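Ribosome inactivating type 1 protein (PDB 3MVG) is a single-chain (type 1) member of the plant ribosome-inactivating protein family, a mixed alpha/beta fold, from Iris hollandica. Local coordinates at residues 137-140 and 141-145; 165-168 and 169-173. All blocks are in the same frame, centred on the assembly; numbering follows the deposited sequence.

Contact 1. Residues 137-140 and 141-145; sequences HNWS and PPTVE
Pro-141 meets Trp-139 over one face of the indole: its N lies 3.7 Å above the ring plane, offset toward the rim, and its CD reaches Trp-139 CZ3 at 3.6 Å, the two side chains crossing at about a right angle. The indole can fold back over the turn because its CG is anti to the backbone N (chi1 -176°), just where the chain leaves helix 126-138. A cis peptide bond precedes Pro-142 and bends the backbone. Thr-143 then returns to the first segment, its N giving a weak hydrogen bond to Ser-140 O at 3.3 Å. Thr-143 O lies near the plane of the indole at its edge, 3.2 Å from Trp-139 CZ2. Val-144 supplies the main polar link through its backbone: Trp-139 NE1 donates to Val-144 O at 2.9 Å with an N-H...O angle of 152°, the N-H approaching from above the carbonyl plane and the oxygen tilted 18° from the ring plane. At Glu-145 the contact is apolar, the methylene CG 4.1 Å from the indole carbon Trp-139 CZ2, while Glu-145 OE1 is hydrogen-bonded to Thr-103 OG1. Leu-102 and Val-148 also touch the indole. The buried Trp-139 thus has its N-H satisfied by a main-chain carbonyl and a face covered by proline, two restraints that would be expected to limit the ring's rotation.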
loop_
_atom_site.group_PDB
_atom_site.type_symbol
_atom_site.label_atom_id
_atom_site.label_comp_id
_atom_site.label_asym_id
_atom_site.label_seq_id
_atom_site.Cartn_x
_atom_site.Cartn_y
_atom_site.Cartn_z
ATOM N N HIS A 137 0.486 -27.871 -8.928
ATOM C CA HIS A 137 0.803 -29.063 -8.141
ATOM C C HIS A 137 0.365 -30.338 -8.857
ATOM O O HIS A 137 1.097 -31.329 -8.869
ATOM C CB HIS A 137 0.156 -29.000 -6.757
ATOM C CG HIS A 137 0.564 -30.129 -5.865
ATOM N ND1 HIS A 137 -0.143 -31.309 -5.791
ATOM C CD2 HIS A 137 1.629 -30.273 -5.042
ATOM C CE1 HIS A 137 0.457 -32.122 -4.939
ATOM N NE2 HIS A 137 1.534 -31.518 -4.471
ATOM N N ASN A 138 -0.816 -30.289 -9.463
ATOM C CA ASN A 138 -1.444 -31.467 -10.052
ATOM C C ASN A 138 -1.154 -31.701 -11.527
ATOM O O ASN A 138 -1.327 -32.818 -12.010
ATOM C CB ASN A 138 -2.951 -31.415 -9.814
ATOM C CG ASN A 138 -3.306 -31.448 -8.341
ATOM O OD1 ASN A 138 -2.542 -31.950 -7.513
ATOM N ND2 ASN A 138 -4.470 -30.904 -8.005
ATOM N N TRP A 139 -0.721 -30.670 -12.248
ATOM C CA TRP A 139 -0.520 -30.793 -13.698
ATOM C C TRP A 139 0.707 -31.614 -14.053
ATOM O O TRP A 139 1.753 -31.513 -13.414
ATOM C CB TRP A 139 -0.422 -29.407 -14.344
ATOM C CG TRP A 139 -0.303 -29.412 -15.864
ATOM C CD1 TRP A 139 -1.329 -29.371 -16.763
ATOM C CD2 TRP A 139 0.907 -29.450 -16.632
ATOM N NE1 TRP A 139 -0.833 -29.372 -18.049
ATOM C CE2 TRP A 139 0.535 -29.416 -17.996
ATOM C CE3 TRP A 139 2.272 -29.475 -16.303
ATOM C CZ2 TRP A 139 1.477 -29.418 -19.025
ATOM C CZ3 TRP A 139 3.207 -29.468 -17.325
ATOM C CH2 TRP A 139 2.804 -29.449 -18.671
ATOM N N SER A 140 0.565 -32.440 -15.083
ATOM C CA SER A 140 1.721 -33.090 -15.677
ATOM C C SER A 140 1.527 -33.241 -17.177
ATOM O O SER A 140 0.403 -33.405 -17.653
ATOM C CB SER A 140 1.997 -34.446 -15.022
ATOM O OG SER A 140 0.899 -35.310 -15.199
ATOM N N PRO A 141 2.630 -33.171 -17.934
ATOM C CA PRO A 141 2.513 -33.442 -19.359
ATOM C C PRO A 141 2.105 -34.911 -19.552
ATOM O O PRO A 141 2.412 -35.741 -18.700
ATOM C CB PRO A 141 3.928 -33.177 -19.884
ATOM C CG PRO A 141 4.816 -33.374 -18.731
ATOM C CD PRO A 141 4.030 -32.985 -17.513
ATOM N N PRO A 142 1.433 -35.230 -20.670
ATOM C CA PRO A 142 1.236 -34.381 -21.828
ATOM C C PRO A 142 -0.101 -33.653 -21.896
ATOM O O PRO A 142 -0.526 -33.287 -22.992
ATOM C CB PRO A 142 1.340 -35.378 -22.977
ATOM C CG PRO A 142 0.703 -36.601 -22.422
ATOM C CD PRO A 142 1.028 -36.624 -20.953
ATOM N N THR A 143 -0.762 -33.403 -20.763
ATOM C CA THR A 143 -1.967 -32.585 -20.869
ATOM C C THR A 143 -1.601 -31.198 -21.404
ATOM O O THR A 143 -0.450 -30.730 -21.252
ATOM C CB THR A 143 -2.946 -32.636 -19.632
ATOM O OG1 THR A 143 -3.280 -31.334 -19.130
ATOM C CG2 THR A 143 -2.476 -33.559 -18.555
ATOM N N VAL A 144 -2.549 -30.565 -22.081
ATOM C CA VAL A 144 -2.286 -29.283 -22.714
ATOM C C VAL A 144 -1.818 -28.273 -21.668
ATOM O O VAL A 144 -2.122 -28.398 -20.473
ATOM C CB VAL A 144 -3.506 -28.755 -23.483
ATOM C CG1 VAL A 144 -3.828 -29.680 -24.663
ATOM C CG2 VAL A 144 -4.696 -28.599 -22.537
ATOM N N GLU A 145 -1.060 -27.290 -22.134
ATOM C CA GLU A 145 -0.394 -26.328 -21.254
ATOM C C GLU A 145 -1.262 -25.157 -20.794
ATOM O O GLU A 145 -0.803 -24.330 -19.997
ATOM C CB GLU A 145 0.855 -25.780 -21.939
ATOM C CG GLU A 145 1.970 -26.789 -22.117
ATOM C CD GLU A 145 3.139 -26.224 -22.896
ATOM O OE1 GLU A 145 2.911 -25.399 -23.810
ATOM O OE2 GLU A 145 4.287 -26.608 -22.610
#

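Contact 2. Residues 165-168 and 169-173; sequences FRAI and EQRVT
Arg-166 and Glu-169, one helical turn apart, run side by side and point the same way. Followed outward, Glu-169 begins with CB 3.5 Å from Arg-166 O, against the backbone of the preceding turn. Its CG is anti to the backbone N (chi1 176°) and the chain stays extended beyond it, which carries the carboxylate alongside the arginine. There OE2 lies 3.8 Å from Arg-166 CG, an aliphatic part of the neighbouring chain. The charged ends do not form a salt bridge: Arg-166 NH1 and Glu-169 OE2 are 4.2 Å apart, the oxygen stands well out of the guanidinium plane, and the guanidinium and carboxylate planes differ by 39°. Water 1 closes the gap. It accepts from Arg-166 NH1 at 2.9 Å, in the guanidinium plane, and donates to Glu-169 OE2 at 2.8 Å. OE2 also forms a salt bridge with Arg-24, OE1 is hydrogen-bonded to Ser-17 OG, and Arg-166 NH2 to Gln-21 OE1.

Beneath these side chains the first turn of the helix is set by two backbone bonds. Glu-169 N donates to Phe-165 O at 3.2 Å, N-H...O angle 169°, in the carbonyl plane, and Gln-170 N donates to Arg-166 O at 2.9 Å. Gln-170 turns its amide to the second subunit, where its NE2 is hydrogen-bonded to Arg-166 O of that chain.

Helix 166-173 is therefore tied by its Arg-166/Glu-169 side to helix 13-27, while Ile-168 packs on helices 146-164 and 192-199 and Val-172 reaches the first of these two.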
loop_
_atom_site.group_PDB
_atom_site.type_symbol
_atom_site.label_atom_id
_atom_site.label_comp_id
_atom_site.label_asym_id
_atom_site.label_seq_id
_atom_site.Cartn_x
_atom_site.Cartn_y
_atom_site.Cartn_z
ATOM N N PHE A 165 6.599 -3.907 -7.321
ATOM C CA PHE A 165 5.765 -2.708 -7.155
ATOM C C PHE A 165 4.855 -2.803 -5.948
ATOM O O PHE A 165 3.878 -3.580 -5.941
ATOM C CB PHE A 165 4.874 -2.470 -8.375
ATOM C CG PHE A 165 5.618 -2.111 -9.621
ATOM C CD1 PHE A 165 6.097 -0.818 -9.812
ATOM C CD2 PHE A 165 5.817 -3.052 -10.613
ATOM C CE1 PHE A 165 6.780 -0.475 -10.978
ATOM C CE2 PHE A 165 6.490 -2.713 -11.778
ATOM C CZ PHE A 165 6.967 -1.425 -11.961
ATOM N N ARG A 166 5.124 -1.975 -4.948
ATOM C CA ARG A 166 4.259 -1.900 -3.778
ATOM C C ARG A 166 2.858 -1.413 -4.131
ATOM O O ARG A 166 1.908 -1.704 -3.396
ATOM C CB ARG A 166 4.895 -1.042 -2.684
ATOM C CG ARG A 166 6.155 -1.668 -2.135
ATOM C CD ARG A 166 6.935 -0.721 -1.256
ATOM N NE ARG A 166 8.226 -1.283 -0.878
ATOM C CZ ARG A 166 8.430 -2.113 0.144
ATOM N NH1 ARG A 166 7.427 -2.471 0.947
ATOM N NH2 ARG A 166 9.650 -2.585 0.350
ATOM N N ALA A 167 2.709 -0.696 -5.244
ATOM C CA ALA A 167 1.371 -0.281 -5.678
ATOM C C ALA A 167 0.515 -1.489 -6.037
ATOM O O ALA A 167 -0.702 -1.474 -5.827
ATOM C CB ALA A 167 1.445 0.676 -6.846
ATOM N N ILE A 168 1.140 -2.530 -6.575
ATOM C CA ILE A 168 0.410 -3.764 -6.890
ATOM C C ILE A 168 0.147 -4.568 -5.610
ATOM O O ILE A 168 -0.965 -5.068 -5.409
ATOM C CB ILE A 168 1.110 -4.601 -7.987
ATOM C CG1 ILE A 168 1.388 -3.722 -9.215
ATOM C CG2 ILE A 168 0.249 -5.826 -8.353
ATOM C CD1 ILE A 168 2.155 -4.414 -10.330
ATOM N N GLU A 169 1.152 -4.680 -4.742
ATOM C CA GLU A 169 0.957 -5.258 -3.412
ATOM C C GLU A 169 -0.263 -4.650 -2.715
ATOM O O GLU A 169 -1.084 -5.370 -2.140
ATOM C CB GLU A 169 2.202 -5.039 -2.560
ATOM C CG GLU A 169 2.035 -5.524 -1.141
ATOM C CD GLU A 169 3.243 -5.260 -0.279
ATOM O OE1 GLU A 169 3.247 -5.703 0.886
ATOM O OE2 GLU A 169 4.207 -4.625 -0.757
ATOM N N GLN A 170 -0.378 -3.326 -2.767
ATOM C CA GLN A 170 -1.480 -2.597 -2.131
ATOM C C GLN A 170 -2.857 -3.086 -2.583
ATOM O O GLN A 170 -3.778 -3.231 -1.757
ATOM C CB GLN A 170 -1.338 -1.103 -2.429
ATOM C CG GLN A 170 -2.514 -0.273 -2.009
ATOM C CD GLN A 170 -2.384 0.215 -0.604
ATOM O OE1 GLN A 170 -2.314 -0.565 0.347
ATOM N NE2 GLN A 170 -2.332 1.514 -0.459
ATOM N N ARG A 171 -2.996 -3.324 -3.887
ATOM C CA ARG A 171 -4.240 -3.839 -4.455
ATOM C C ARG A 171 -4.608 -5.156 -3.779
ATOM O O ARG A 171 -5.769 -5.377 -3.420
ATOM C CB ARG A 171 -4.110 -4.054 -5.967
ATOM C CG ARG A 171 -3.612 -2.855 -6.763
ATOM C CD ARG A 171 -4.361 -1.595 -6.388
ATOM N NE ARG A 171 -4.340 -0.593 -7.452
ATOM C CZ ARG A 171 -3.465 0.404 -7.531
ATOM N NH1 ARG A 171 -2.514 0.533 -6.614
ATOM N NH2 ARG A 171 -3.538 1.271 -8.533
ATOM N N VAL A 172 -3.611 -6.020 -3.604
ATOM C CA VAL A 172 -3.804 -7.325 -2.978
ATOM C C VAL A 172 -4.190 -7.166 -1.510
ATOM O O VAL A 172 -5.189 -7.731 -1.056
ATOM C CB VAL A 172 -2.542 -8.219 -3.125
ATOM C CG1 VAL A 172 -2.778 -9.588 -2.507
ATOM C CG2 VAL A 172 -2.174 -8.375 -4.588
ATOM N N THR A 173 -3.431 -6.387 -0.749
ATOM C CA THR A 173 -3.739 -6.280 0.677
ATOM C C THR A 173 -5.061 -5.558 0.934
ATOM O O THR A 173 -5.739 -5.877 1.909
ATOM C CB THR A 173 -2.587 -5.672 1.488
ATOM O OG1 THR A 173 -2.308 -4.371 0.991
ATOM C CG2 THR A 173 -1.330 -6.533 1.368
HETATM O O HOH W 1 4.517 -2.298 0.818
#

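In the fold
Contacts 1 and 2 lie on opposite sides of the chain's centre, with their own centres about 30 Å apart and their nearest atoms about 20 Å apart, so neither touches the other. Helix 146-164 joins them in sequence: residues 141-145 lead into it, and Phe-165 follows it directly. Their settings differ: contact 1 is near the surface, its centre about 22 Å from that of the chain, and meets no other subunit, whereas contact 2 is buried, its centre about 11 Å from that of the chain, and includes residues at the subunit interface. Each has a glycerol nearby, about 4 Å from the Pro-141 side chain and about 3 Å from that of Arg-171, probably from the crystallisation liquor.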